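Local coordinates for fructose-bisphosphatase (Pyrococcus horikoshii, PDB 1VDW), which probably hydrolyses the 1-phosphate of fructose 1,6-bisphosphate with magnesium as cofactor, as a homodimeric member of the inositol monophosphatase superfamily, at residues N20-L24 against V46-A50; N52-S56 against V82-L86; D87-N91 against L172-A176; P97-V103 against F115-I120. One frame throughout, in Å; residues are numbered along the deposited sequence. Where two conformers were deposited one is given.

Overall arrangement
Contacts 1 and 2 share helix 45-60: its first turns receive the chain leaving helix 3-20, and its middle packs against strand 79-84. Contact 1 lies farthest out, its centre about 18 Å from that of the chain, and is partly buried; the other three are buried. Contacts 1 and 2 are apolar across their interfaces, without a hydrogen bond. Contact 3 is the polar one, where a predicted magnesium ligand meets the start of helix 175-184. Contact 4 pairs strand 100-107, the neighbour of strand 79-84, with strand 110-118, combining backbone hydrogen bonds with aromatic and aliphatic packing. Contacts 3 and 4 also touch the second subunit.

Contact 1: N20-L24 against V46-A50; sequences NIMPL and VDKVA
The one flat side chain that touches here, the amide of Asn-20, meets Val-49 through its aliphatic CB, 4.0 Å from Val-49 CG1, while its ND2 is hydrogen-bonded to the carbonyl of Asp-16, one turn back in helix 3-20. The contact proper is therefore aliphatic, and Ile-21 carries it. With CG1 anti to the carbonyl carbon (chi1 -58°) and a second bend of -62°, the long branch of Ile-21 delivers CD1 to the wall of helix 45-60. There CD1 lies 3.4 Å from Val-49 CG1, a tight pairing, and 3.8 Å from Ala-50 CB. The small alanine suits the spot, because it allows the methyl to come within 3.4 Å of Ala-50 N; that N-H is already spent on the carbonyl of Val-46. The short branch of Ile-21 does separate work, its CG2 meeting Val-46 CG2 at 3.8 Å where the two side chains cross at about a right angle. An isoleucine suits this place because its two branches reach different residues of the helix. Leu-24 adds a looser touch, CD1 being 4.3 Å from Val-46 CG2. Around this cluster, Phe-92 of helix 89-93 touches Ile-21, Leu-24 and Val-46, and Ile-53, further along helix 45-60, packs on Ile-21. Val-46 and Ala-50 also reach Leu-86 of strand 86-87, so the chain leaving helix 3-20 is joined through helix 45-60 to the predicted magnesium-binding segment.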
loop_
_atom_site.group_PDB
_atom_site.type_symbol
_atom_site.label_atom_id
_atom_site.label_comp_id
_atom_site.label_asym_id
_atom_site.label_seq_id
_atom_site.Cartn_x
_atom_site.Cartn_y
_atom_site.Cartn_z
ATOM N N ASN A 20 -16.406 -11.540 11.830
ATOM C CA ASN A 20 -17.298 -10.390 11.759
ATOM C C ASN A 20 -16.882 -9.268 10.822
ATOM O O ASN A 20 -17.734 -8.553 10.298
ATOM C CB ASN A 20 -17.494 -9.814 13.160
ATOM C CG ASN A 20 -18.283 -10.738 14.062
ATOM O OD1 ASN A 20 -19.506 -10.830 13.955
ATOM N ND2 ASN A 20 -17.586 -11.437 14.950
ATOM N N ILE A 21 -15.580 -9.108 10.614
ATOM C CA ILE A 21 -15.092 -8.036 9.761
ATOM C C ILE A 21 -14.705 -8.435 8.340
ATOM O O ILE A 21 -15.133 -7.795 7.383
ATOM C CB ILE A 21 -13.879 -7.321 10.410
ATOM C CG1 ILE A 21 -14.271 -6.753 11.778
ATOM C CG2 ILE A 21 -13.382 -6.211 9.496
ATOM C CD1 ILE A 21 -15.365 -5.705 11.725
ATOM N N MET A 22 -13.904 -9.483 8.180
ATOM C CA MET A 22 -13.486 -9.859 6.832
ATOM C C MET A 22 -14.613 -10.135 5.833
ATOM O O MET A 22 -14.459 -9.860 4.642
ATOM C CB MET A 22 -12.511 -11.037 6.870
ATOM C CG MET A 22 -11.107 -10.664 7.362
ATOM S SD MET A 22 -10.358 -9.251 6.480
ATOM C CE MET A 22 -9.978 -9.992 4.915
ATOM N N PRO A 23 -15.754 -10.683 6.288
ATOM C CA PRO A 23 -16.806 -10.921 5.295
ATOM C C PRO A 23 -17.294 -9.602 4.697
ATOM O O PRO A 23 -17.962 -9.582 3.663
ATOM C CB PRO A 23 -17.894 -11.621 6.106
ATOM C CG PRO A 23 -17.109 -12.368 7.139
ATOM C CD PRO A 23 -16.091 -11.332 7.568
ATOM N N LEU A 24 -16.952 -8.500 5.357
ATOM C CA LEU A 24 -17.353 -7.177 4.903
ATOM C C LEU A 24 -16.404 -6.599 3.855
ATOM O O LEU A 24 -16.731 -5.611 3.198
ATOM C CB LEU A 24 -17.454 -6.218 6.094
ATOM C CG LEU A 24 -18.530 -6.526 7.141
ATOM C CD1 LEU A 24 -18.451 -5.506 8.267
ATOM C CD2 LEU A 24 -19.909 -6.497 6.493
ATOM N N VAL A 46 -18.209 -0.895 9.162
ATOM C CA VAL A 46 -17.046 -1.699 9.520
ATOM C C VAL A 46 -16.304 -1.178 10.758
ATOM O O VAL A 46 -15.800 -1.970 11.555
ATOM C CB VAL A 46 -16.058 -1.824 8.330
ATOM C CG1 VAL A 46 -15.400 -0.487 8.039
ATOM C CG2 VAL A 46 -15.025 -2.894 8.635
ATOM N N ASP A 47 -16.241 0.138 10.927
ATOM C CA ASP A 47 -15.567 0.717 12.091
ATOM C C ASP A 47 -16.295 0.334 13.375
ATOM O O ASP A 47 -15.676 -0.050 14.367
ATOM C CB ASP A 47 -15.532 2.244 12.003
ATOM C CG ASP A 47 -14.857 2.742 10.753
ATOM O OD1 ASP A 47 -13.726 2.296 10.478
ATOM O OD2 ASP A 47 -15.456 3.587 10.058
ATOM N N LYS A 48 -17.619 0.450 13.341
ATOM C CA LYS A 48 -18.444 0.141 14.500
ATOM C C LYS A 48 -18.411 -1.338 14.848
ATOM O O LYS A 48 -18.344 -1.700 16.024
ATOM C CB LYS A 48 -19.887 0.586 14.250
ATOM C CG LYS A 48 -20.818 0.361 15.438
ATOM C CD LYS A 48 -20.322 1.073 16.690
ATOM C CE LYS A 48 -20.257 2.580 16.495
ATOM N NZ LYS A 48 -19.860 3.281 17.750
ATOM N N VAL A 49 -18.469 -2.195 13.836
ATOM C CA VAL A 49 -18.428 -3.625 14.088
ATOM C C VAL A 49 -17.079 -3.985 14.699
ATOM O O VAL A 49 -17.010 -4.751 15.659
ATOM C CB VAL A 49 -18.641 -4.442 12.794
ATOM C CG1 VAL A 49 -18.469 -5.926 13.084
ATOM C CG2 VAL A 49 -20.036 -4.173 12.235
ATOM N N ALA A 50 -16.007 -3.418 14.152
ATOM C CA ALA A 50 -14.671 -3.692 14.666
ATOM C C ALA A 50 -14.570 -3.224 16.112
ATOM O O ALA A 50 -13.981 -3.897 16.957
ATOM C CB ALA A 50 -13.625 -2.986 13.808
#

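Contact 2: N52-S56 against V82-L86; sequences NIIIS and VVDPL
Pro-85 and Val-83, on which Ile-54 and Ile-55 of helix 45-60 rest, belong to strand 79-84 and the corner that follows it, where the sequence Asp-Pro-Leu-Asp-Gly forms the metal-binding motif of the inositol monophosphatase family. Asp-84 and Leu-86 within it are predicted to bind magnesium. Ile-54 serves both partners with different branches. Its CG1 is anti to the backbone N (chi1 -167°), which extends CD1 toward Val-83 CG2 so that the two side chains meet tip to tip; each residue has two modelled conformers, and the very short spacing between these methyls is accordingly doubtful. The other branch, CG2, crosses the ring of Pro-85 at about a right angle and reaches its CB and CG. Ile-55 approaches Val-83 on a slant, with CD1 3.9 Å from Val-83 CG1, and lies more loosely against Pro-85, CD1 to CG being 4.4 Å. The proline suits its place: its restricted backbone is consistent with the corner, and its ring gives the helix an apolar surface. Asp-84 points its side chain away from the helix, and its OD1 accepts a weak bond from Leu-86 N at 3.3 Å. To the flanks, Ile-55 also touches Val-65 and Ser-67 of strand 64-67, and Ile-54 Val-101 and Val-103 of strand 100-107. Helix 45-60 thus lies over three adjacent strands of the large mixed sheet.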
loop_
_atom_site.group_PDB
_atom_site.type_symbol
_atom_site.label_atom_id
_atom_site.label_comp_id
_atom_site.label_asym_id
_atom_site.label_seq_id
_atom_site.Cartn_x
_atom_site.Cartn_y
_atom_site.Cartn_z
ATOM N N ASN A 52 -17.105 -2.822 18.289
ATOM C CA ASN A 52 -17.950 -3.655 19.141
ATOM C C ASN A 52 -17.276 -4.926 19.623
ATOM O O ASN A 52 -17.303 -5.235 20.814
ATOM C CB ASN A 52 -19.245 -4.047 18.419
ATOM C CG ASN A 52 -20.223 -2.900 18.301
ATOM O OD1 ASN A 52 -20.130 -1.914 19.024
ATOM N ND2 ASN A 52 -21.182 -3.035 17.390
ATOM N N ILE A 53 -16.676 -5.665 18.700
ATOM C CA ILE A 53 -16.035 -6.926 19.047
ATOM C C ILE A 53 -14.787 -6.813 19.915
ATOM O O ILE A 53 -14.598 -7.611 20.834
ATOM C CB ILE A 53 -15.682 -7.740 17.778
ATOM C CG1 ILE A 53 -14.740 -6.936 16.879
ATOM C CG2 ILE A 53 -16.955 -8.104 17.027
ATOM C CD1 ILE A 53 -14.321 -7.671 15.620
ATOM N N ILE A 54 -13.946 -5.821 19.649
ATOM C CA ILE A 54 -12.714 -5.679 20.411
ATOM C C ILE A 54 -12.843 -4.899 21.719
ATOM O O ILE A 54 -12.289 -5.308 22.740
ATOM C CB ILE A 54 -11.610 -5.040 19.538
ATOM C CG1 ILE A 54 -10.253 -5.180 20.230
ATOM C CG2 ILE A 54 -11.931 -3.577 19.275
ATOM C CD1 ILE A 54 -9.079 -4.825 19.345
ATOM N N ILE A 55 -13.569 -3.788 21.703
ATOM C CA ILE A 55 -13.725 -2.996 22.916
ATOM C C ILE A 55 -14.458 -3.779 23.998
ATOM O O ILE A 55 -14.061 -3.762 25.164
ATOM C CB ILE A 55 -14.485 -1.683 22.634
ATOM C CG1 ILE A 55 -13.689 -0.830 21.642
ATOM C CG2 ILE A 55 -14.713 -0.923 23.933
ATOM C CD1 ILE A 55 -12.274 -0.507 22.096
ATOM N N SER A 56 -15.523 -4.472 23.610
ATOM C CA SER A 56 -16.296 -5.260 24.562
ATOM C C SER A 56 -15.403 -6.324 25.190
ATOM O O SER A 56 -15.482 -6.592 26.388
ATOM C CB SER A 56 -17.480 -5.929 23.860
ATOM O OG SER A 56 -17.037 -6.835 22.866
ATOM N N VAL A 82 -4.394 0.008 24.922
ATOM C CA VAL A 82 -4.463 1.129 23.980
ATOM C C VAL A 82 -4.666 0.467 22.625
ATOM O O VAL A 82 -3.762 -0.189 22.100
ATOM C CB VAL A 82 -3.152 1.938 24.006
ATOM C CG1 VAL A 82 -3.212 3.083 23.010
ATOM C CG2 VAL A 82 -2.915 2.475 25.414
ATOM N N VAL A 83 -5.848 0.661 22.052
ATOM C CA VAL A 83 -6.191 -0.028 20.821
ATOM C C VAL A 83 -6.790 0.760 19.666
ATOM O O VAL A 83 -7.406 1.811 19.844
ATOM C CB VAL A 83 -7.174 -1.184 21.175
ATOM C CG1 VAL A 83 -8.427 -0.616 21.816
ATOM C CG2 VAL A 83 -7.527 -1.986 19.939
ATOM N N ASP A 84 -6.568 0.226 18.469
ATOM C CA ASP A 84 -7.141 0.755 17.242
ATOM C C ASP A 84 -7.816 -0.490 16.668
ATOM O O ASP A 84 -7.155 -1.367 16.112
ATOM C CB ASP A 84 -6.071 1.259 16.271
ATOM C CG ASP A 84 -6.675 1.919 15.042
ATOM O OD1 ASP A 84 -7.911 1.819 14.871
ATOM O OD2 ASP A 84 -5.929 2.536 14.247
ATOM N N PRO A 85 -9.144 -0.598 16.820
ATOM C CA PRO A 85 -9.923 -1.741 16.329
ATOM C C PRO A 85 -9.743 -2.033 14.843
ATOM O O PRO A 85 -9.794 -3.184 14.409
ATOM C CB PRO A 85 -11.360 -1.347 16.666
ATOM C CG PRO A 85 -11.200 -0.485 17.878
ATOM C CD PRO A 85 -10.014 0.370 17.514
ATOM N N LEU A 86 -9.561 -0.979 14.061
ATOM C CA LEU A 86 -9.361 -1.137 12.629
ATOM C C LEU A 86 -8.595 0.036 12.062
ATOM O O LEU A 86 -9.143 1.119 11.853
ATOM C CB LEU A 86 -10.696 -1.274 11.886
ATOM C CG LEU A 86 -10.587 -1.387 10.357
ATOM C CD1 LEU A 86 -9.922 -2.701 9.972
ATOM C CD2 LEU A 86 -11.976 -1.287 9.734
#

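Contact 3: D87-N91 against L172-A176; sequences DGSYN and LGAIA. With EDO (1,2-ethanediol), chain C.
Asp-87 takes a hydrogen bond from the first turn of helix 175-184: Ala-176 N reaches OD2 at 2.9 Å, with an N-H...O angle of 163°, nearly along the C-O axis. CG stands anti to the backbone N (chi1 -171°), which extends the carboxylate to the helix start. The other oxygen, OD1, accepts from O2 of an ethanediol molecule at 2.6 Å, and that same O2 is held by Ile-175 N at 3.0 Å, so the diol, probably from the crystallisation liquor, bridges carboxylate and helix. Asn-91 ND2 donates to Leu-172 O at 2.8 Å, 17° out of its amide plane, and also to Phe-98 O; its OD1 is taken by Arg-170 of the second subunit. Two waters gather on Gly-173 O: one reaches Asp-87 OD1 as well, the other is held by Asn-91 N. Glycines suit this close approach: Gly-88 and Gly-173 both have backbone angles that favour glycine, a side chain on Gly-173 would also run into Asn-91 ND2, and Gly-88 CA makes a CA-H...O contact with Gly-173 O at 3.4 Å. Ala-174 and Ala-176, both small, fill in beside the carboxylate. With an alanine in place of Asp-87, Ala-176 N would probably be left without its acceptor and the predicted magnesium site without one of its carboxylates. Since Asp-84 lies close by and Asp-201 touches Ile-175, the bond from Ala-176 N probably helps to fix the orientation of one ligand in a cluster of acidic groups.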
loop_
_atom_site.group_PDB
_atom_site.type_symbol
_atom_site.label_atom_id
_atom_site.label_comp_id
_atom_site.label_asym_id
_atom_site.label_seq_id
_atom_site.Cartn_x
_atom_site.Cartn_y
_atom_site.Cartn_z
ATOM N N ASP A 87 -7.307 -0.188 11.852
ATOM C CA ASP A 87 -6.443 0.816 11.256
ATOM C C ASP A 87 -6.570 0.577 9.759
ATOM O O ASP A 87 -6.500 -0.558 9.308
ATOM C CB ASP A 87 -4.997 0.601 11.694
ATOM C CG ASP A 87 -4.089 1.738 11.272
ATOM O OD1 ASP A 87 -4.567 2.658 10.577
ATOM O OD2 ASP A 87 -2.900 1.710 11.635
ATOM N N GLY A 88 -6.779 1.638 8.990
ATOM C CA GLY A 88 -6.915 1.482 7.550
ATOM C C GLY A 88 -8.359 1.385 7.097
ATOM O O GLY A 88 -8.672 0.677 6.145
ATOM N N SER A 89 -9.242 2.121 7.768
ATOM C CA SER A 89 -10.666 2.118 7.447
ATOM C C SER A 89 -10.962 2.489 5.992
ATOM O O SER A 89 -11.695 1.779 5.301
ATOM C CB SER A 89 -11.418 3.073 8.377
ATOM O OG SER A 89 -12.807 3.057 8.093
ATOM N N TYR A 90 -10.423 3.619 5.538
ATOM C CA TYR A 90 -10.650 4.031 4.156
ATOM C C TYR A 90 -10.197 2.923 3.215
ATOM O O TYR A 90 -10.892 2.571 2.264
ATOM C CB TYR A 90 -9.881 5.310 3.803
ATOM C CG TYR A 90 -10.040 5.675 2.342
ATOM C CD1 TYR A 90 -11.119 6.446 1.910
ATOM C CD2 TYR A 90 -9.160 5.173 1.379
ATOM C CE1 TYR A 90 -11.326 6.704 0.560
ATOM C CE2 TYR A 90 -9.358 5.424 0.019
ATOM C CZ TYR A 90 -10.445 6.187 -0.383
ATOM O OH TYR A 90 -10.675 6.419 -1.722
ATOM N N ASN A 91 -9.018 2.376 3.478
ATOM C CA ASN A 91 -8.496 1.318 2.627
ATOM C C ASN A 91 -9.446 0.136 2.588
ATOM O O ASN A 91 -9.781 -0.372 1.520
ATOM C CB ASN A 91 -7.130 0.847 3.128
ATOM C CG ASN A 91 -6.037 1.879 2.924
ATOM O OD1 ASN A 91 -6.184 2.827 2.146
ATOM N ND2 ASN A 91 -4.920 1.681 3.610
ATOM N N LEU A 172 0.906 4.202 2.925
ATOM C CA LEU A 172 -0.076 3.131 2.846
ATOM C C LEU A 172 -1.451 3.336 3.443
ATOM O O LEU A 172 -2.388 2.648 3.046
ATOM C CB LEU A 172 0.544 1.845 3.412
ATOM C CG LEU A 172 1.903 1.472 2.809
ATOM C CD1 LEU A 172 2.386 0.160 3.412
ATOM C CD2 LEU A 172 1.799 1.365 1.295
ATOM N N GLY A 173 -1.585 4.268 4.378
ATOM C CA GLY A 173 -2.885 4.494 4.980
ATOM C C GLY A 173 -3.184 3.629 6.196
ATOM O O GLY A 173 -4.342 3.516 6.599
ATOM N N ALA A 174 -2.152 3.015 6.775
ATOM C CA ALA A 174 -2.308 2.180 7.975
ATOM C C ALA A 174 -0.970 2.208 8.704
ATOM O O ALA A 174 -0.118 1.332 8.518
ATOM C CB ALA A 174 -2.679 0.757 7.598
ATOM N N ILE A 175 -0.792 3.219 9.545
ATOM C CA ILE A 175 0.460 3.397 10.258
ATOM C C ILE A 175 0.904 2.179 11.073
ATOM O O ILE A 175 2.102 1.941 11.225
ATOM C CB ILE A 175 0.397 4.660 11.165
ATOM C CG1 ILE A 175 1.807 5.203 11.393
ATOM C CG2 ILE A 175 -0.261 4.339 12.501
ATOM C CD1 ILE A 175 2.435 5.799 10.147
ATOM N N ALA A 176 -0.043 1.405 11.594
ATOM C CA ALA A 176 0.329 0.225 12.367
ATOM C C ALA A 176 1.116 -0.731 11.485
ATOM O O ALA A 176 2.124 -1.297 11.912
ATOM C CB ALA A 176 -0.914 -0.475 12.919
HETATM C C1 EDO C . -4.352 6.828 11.079
HETATM O O1 EDO C . -5.614 6.253 10.751
HETATM C C2 EDO C . -3.339 5.702 11.353
HETATM O O2 EDO C . -3.188 4.871 10.188
HETATM O O HOH W 1 -6.222 4.579 8.563
HETATM O O HOH W 2 -6.914 3.747 5.250
#

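Contact 4: P97-V103 against F115-I120; sequences PFFAVSV and FIYEPI
Strands 100-103 and 115-118 run antiparallel at 174° with their axes 4.6 Å apart, tied by paired bonds between Val-101 and Tyr-117 and between Val-103 and Phe-115; Tyr-117 N to Val-101 O, for example, is 2.9 Å. Between these pairs, Ser-102 stands opposite Ile-116 as a non-hydrogen-bonded pair, and Ile-116 CA makes a CA-H...O contact with Val-101 O at 3.1 Å. Phe-115 has CG between its backbone N and carbonyl carbon (chi1 80°), which lays the ring alongside Val-103, with CE2 3.5 Å from Val-103 CB, and brings CE1 near Val-101 CG1. Beyond the paired strands, the Phe-99 side chain lies aslant to Pro-119 and crosses that of Ile-120 at about a right angle; both partners have two modelled conformers, so their exact spacings are doubtful. Phe-92 also meets this ring edge-to-face. A serine in place of Phe-99 would probably open a gap beside Pro-119 and Ile-120 and take from Phe-92 its aromatic partner. Where direct pairing stops, water takes over: one molecule joins Phe-99 O (2.9 Å) to Ile-120 N (3.0 Å), another Pro-97 O to Glu-118 OE2, which is also bonded to Tyr-181. Mostly apolar side chains suit both faces, since helix 3-20 packs on Val-101, Phe-115 and Tyr-117, whose OH is bonded to Asp-18, and helices 175-184 and 199-211 pack on Ile-116. Such a beta hairpin, buried between layers of helices, is characteristic of the alternating alpha and beta layers of the inositol monophosphatase fold.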
loop_
_atom_site.group_PDB
_atom_site.type_symbol
_atom_site.label_atom_id
_atom_site.label_comp_id
_atom_site.label_asym_id
_atom_site.label_seq_id
_atom_site.Cartn_x
_atom_site.Cartn_y
_atom_site.Cartn_z
ATOM N N PRO A 97 -5.821 -3.472 0.184
ATOM C CA PRO A 97 -5.286 -4.437 1.149
ATOM C C PRO A 97 -4.260 -3.998 2.175
ATOM O O PRO A 97 -3.234 -4.656 2.353
ATOM C CB PRO A 97 -4.773 -5.554 0.251
ATOM C CG PRO A 97 -4.204 -4.791 -0.892
ATOM C CD PRO A 97 -5.259 -3.723 -1.160
ATOM N N PHE A 98 -4.552 -2.897 2.858
ATOM C CA PHE A 98 -3.687 -2.379 3.905
ATOM C C PHE A 98 -4.551 -1.943 5.079
ATOM O O PHE A 98 -5.041 -0.824 5.113
ATOM C CB PHE A 98 -2.866 -1.179 3.419
ATOM C CG PHE A 98 -1.760 -1.545 2.479
ATOM C CD1 PHE A 98 -0.722 -2.377 2.888
ATOM C CD2 PHE A 98 -1.772 -1.081 1.173
ATOM C CE1 PHE A 98 0.285 -2.745 1.998
ATOM C CE2 PHE A 98 -0.771 -1.443 0.278
ATOM C CZ PHE A 98 0.258 -2.279 0.693
ATOM N N PHE A 99 -4.764 -2.853 6.023
ATOM C CA PHE A 99 -5.536 -2.553 7.226
ATOM C C PHE A 99 -5.120 -3.546 8.301
ATOM O O PHE A 99 -4.564 -4.598 7.994
ATOM C CB PHE A 99 -7.050 -2.578 6.954
ATOM C CG PHE A 99 -7.537 -3.817 6.273
ATOM C CD1 PHE A 99 -7.859 -4.956 7.008
ATOM C CD2 PHE A 99 -7.704 -3.842 4.893
ATOM C CE1 PHE A 99 -8.343 -6.097 6.373
ATOM C CE2 PHE A 99 -8.187 -4.981 4.254
ATOM C CZ PHE A 99 -8.507 -6.107 4.995
ATOM N N ALA A 100 -5.379 -3.208 9.560
ATOM C CA ALA A 100 -4.945 -4.063 10.652
ATOM C C ALA A 100 -5.648 -3.762 11.954
ATOM O O ALA A 100 -6.371 -2.776 12.074
ATOM C CB ALA A 100 -3.446 -3.879 10.858
ATOM N N VAL A 101 -5.420 -4.645 12.923
ATOM C CA VAL A 101 -5.921 -4.482 14.281
ATOM C C VAL A 101 -4.651 -4.198 15.086
ATOM O O VAL A 101 -3.645 -4.895 14.925
ATOM C CB VAL A 101 -6.564 -5.767 14.818
ATOM C CG1 VAL A 101 -6.958 -5.578 16.279
ATOM C CG2 VAL A 101 -7.783 -6.117 13.988
ATOM N N SER A 102 -4.697 -3.184 15.944
ATOM C CA SER A 102 -3.536 -2.788 16.745
ATOM C C SER A 102 -3.886 -2.752 18.231
ATOM O O SER A 102 -4.802 -2.033 18.632
ATOM C CB SER A 102 -3.062 -1.403 16.284
ATOM O OG SER A 102 -2.006 -0.907 17.086
ATOM N N VAL A 103 -3.156 -3.516 19.041
ATOM C CA VAL A 103 -3.415 -3.574 20.480
ATOM C C VAL A 103 -2.127 -3.539 21.293
ATOM O O VAL A 103 -1.221 -4.335 21.061
ATOM C CB VAL A 103 -4.170 -4.876 20.860
ATOM C CG1 VAL A 103 -4.273 -5.003 22.375
ATOM C CG2 VAL A 103 -5.552 -4.882 20.243
ATOM N N PHE A 115 0.331 -6.420 19.883
ATOM C CA PHE A 115 0.207 -7.201 18.666
ATOM C C PHE A 115 -0.479 -6.376 17.603
ATOM O O PHE A 115 -1.228 -5.436 17.890
ATOM C CB PHE A 115 -0.552 -8.529 18.902
ATOM C CG PHE A 115 -2.055 -8.400 18.962
ATOM C CD1 PHE A 115 -2.818 -8.378 17.795
ATOM C CD2 PHE A 115 -2.710 -8.353 20.186
ATOM C CE1 PHE A 115 -4.212 -8.318 17.852
ATOM C CE2 PHE A 115 -4.102 -8.293 20.250
ATOM C CZ PHE A 115 -4.852 -8.277 19.081
ATOM N N ILE A 116 -0.155 -6.712 16.365
ATOM C CA ILE A 116 -0.755 -6.090 15.201
ATOM C C ILE A 116 -1.123 -7.258 14.301
ATOM O O ILE A 116 -0.280 -8.098 13.981
ATOM C CB ILE A 116 0.233 -5.156 14.461
ATOM C CG1 ILE A 116 0.470 -3.897 15.299
ATOM C CG2 ILE A 116 -0.323 -4.775 13.077
ATOM C CD1 ILE A 116 1.601 -3.015 14.790
ATOM N N TYR A 117 -2.395 -7.311 13.913
ATOM C CA TYR A 117 -2.917 -8.362 13.045
ATOM C C TYR A 117 -3.134 -7.795 11.645
ATOM O O TYR A 117 -3.923 -6.865 11.468
ATOM C CB TYR A 117 -4.240 -8.902 13.615
ATOM C CG TYR A 117 -4.942 -9.923 12.740
ATOM C CD1 TYR A 117 -4.230 -10.957 12.136
ATOM C CD2 TYR A 117 -6.321 -9.862 12.527
ATOM C CE1 TYR A 117 -4.869 -11.908 11.341
ATOM C CE2 TYR A 117 -6.972 -10.811 11.730
ATOM C CZ TYR A 117 -6.237 -11.828 11.142
ATOM O OH TYR A 117 -6.865 -12.761 10.347
ATOM N N GLU A 118 -2.428 -8.351 10.662
ATOM C CA GLU A 118 -2.529 -7.908 9.268
ATOM C C GLU A 118 -3.269 -9.071 8.596
ATOM O O GLU A 118 -2.664 -9.997 8.055
ATOM C CB GLU A 118 -1.120 -7.733 8.701
ATOM C CG GLU A 118 -1.107 -7.297 7.249
ATOM C CD GLU A 118 0.283 -7.086 6.664
ATOM O OE1 GLU A 118 1.292 -7.518 7.266
ATOM O OE2 GLU A 118 0.358 -6.493 5.564
ATOM N N PRO A 119 -4.608 -9.019 8.598
ATOM C CA PRO A 119 -5.442 -10.079 8.027
ATOM C C PRO A 119 -5.296 -10.531 6.587
ATOM O O PRO A 119 -5.371 -11.724 6.316
ATOM C CB PRO A 119 -6.866 -9.594 8.318
ATOM C CG PRO A 119 -6.734 -8.137 8.257
ATOM C CD PRO A 119 -5.452 -7.884 9.012
ATOM N N ILE A 120 -5.075 -9.592 5.673
ATOM C CA ILE A 120 -4.944 -9.928 4.257
ATOM C C ILE A 120 -3.918 -11.021 3.996
ATOM O O ILE A 120 -4.096 -11.855 3.105
ATOM C CB ILE A 120 -4.554 -8.686 3.418
ATOM C CG1 ILE A 120 -5.745 -7.728 3.316
ATOM C CG2 ILE A 120 -4.074 -9.113 2.032
ATOM C CD1 ILE A 120 -6.938 -8.300 2.567
HETATM O O HOH W 3 -2.173 -5.701 4.718
HETATM O O HOH W 4 -4.336 -6.750 6.094
#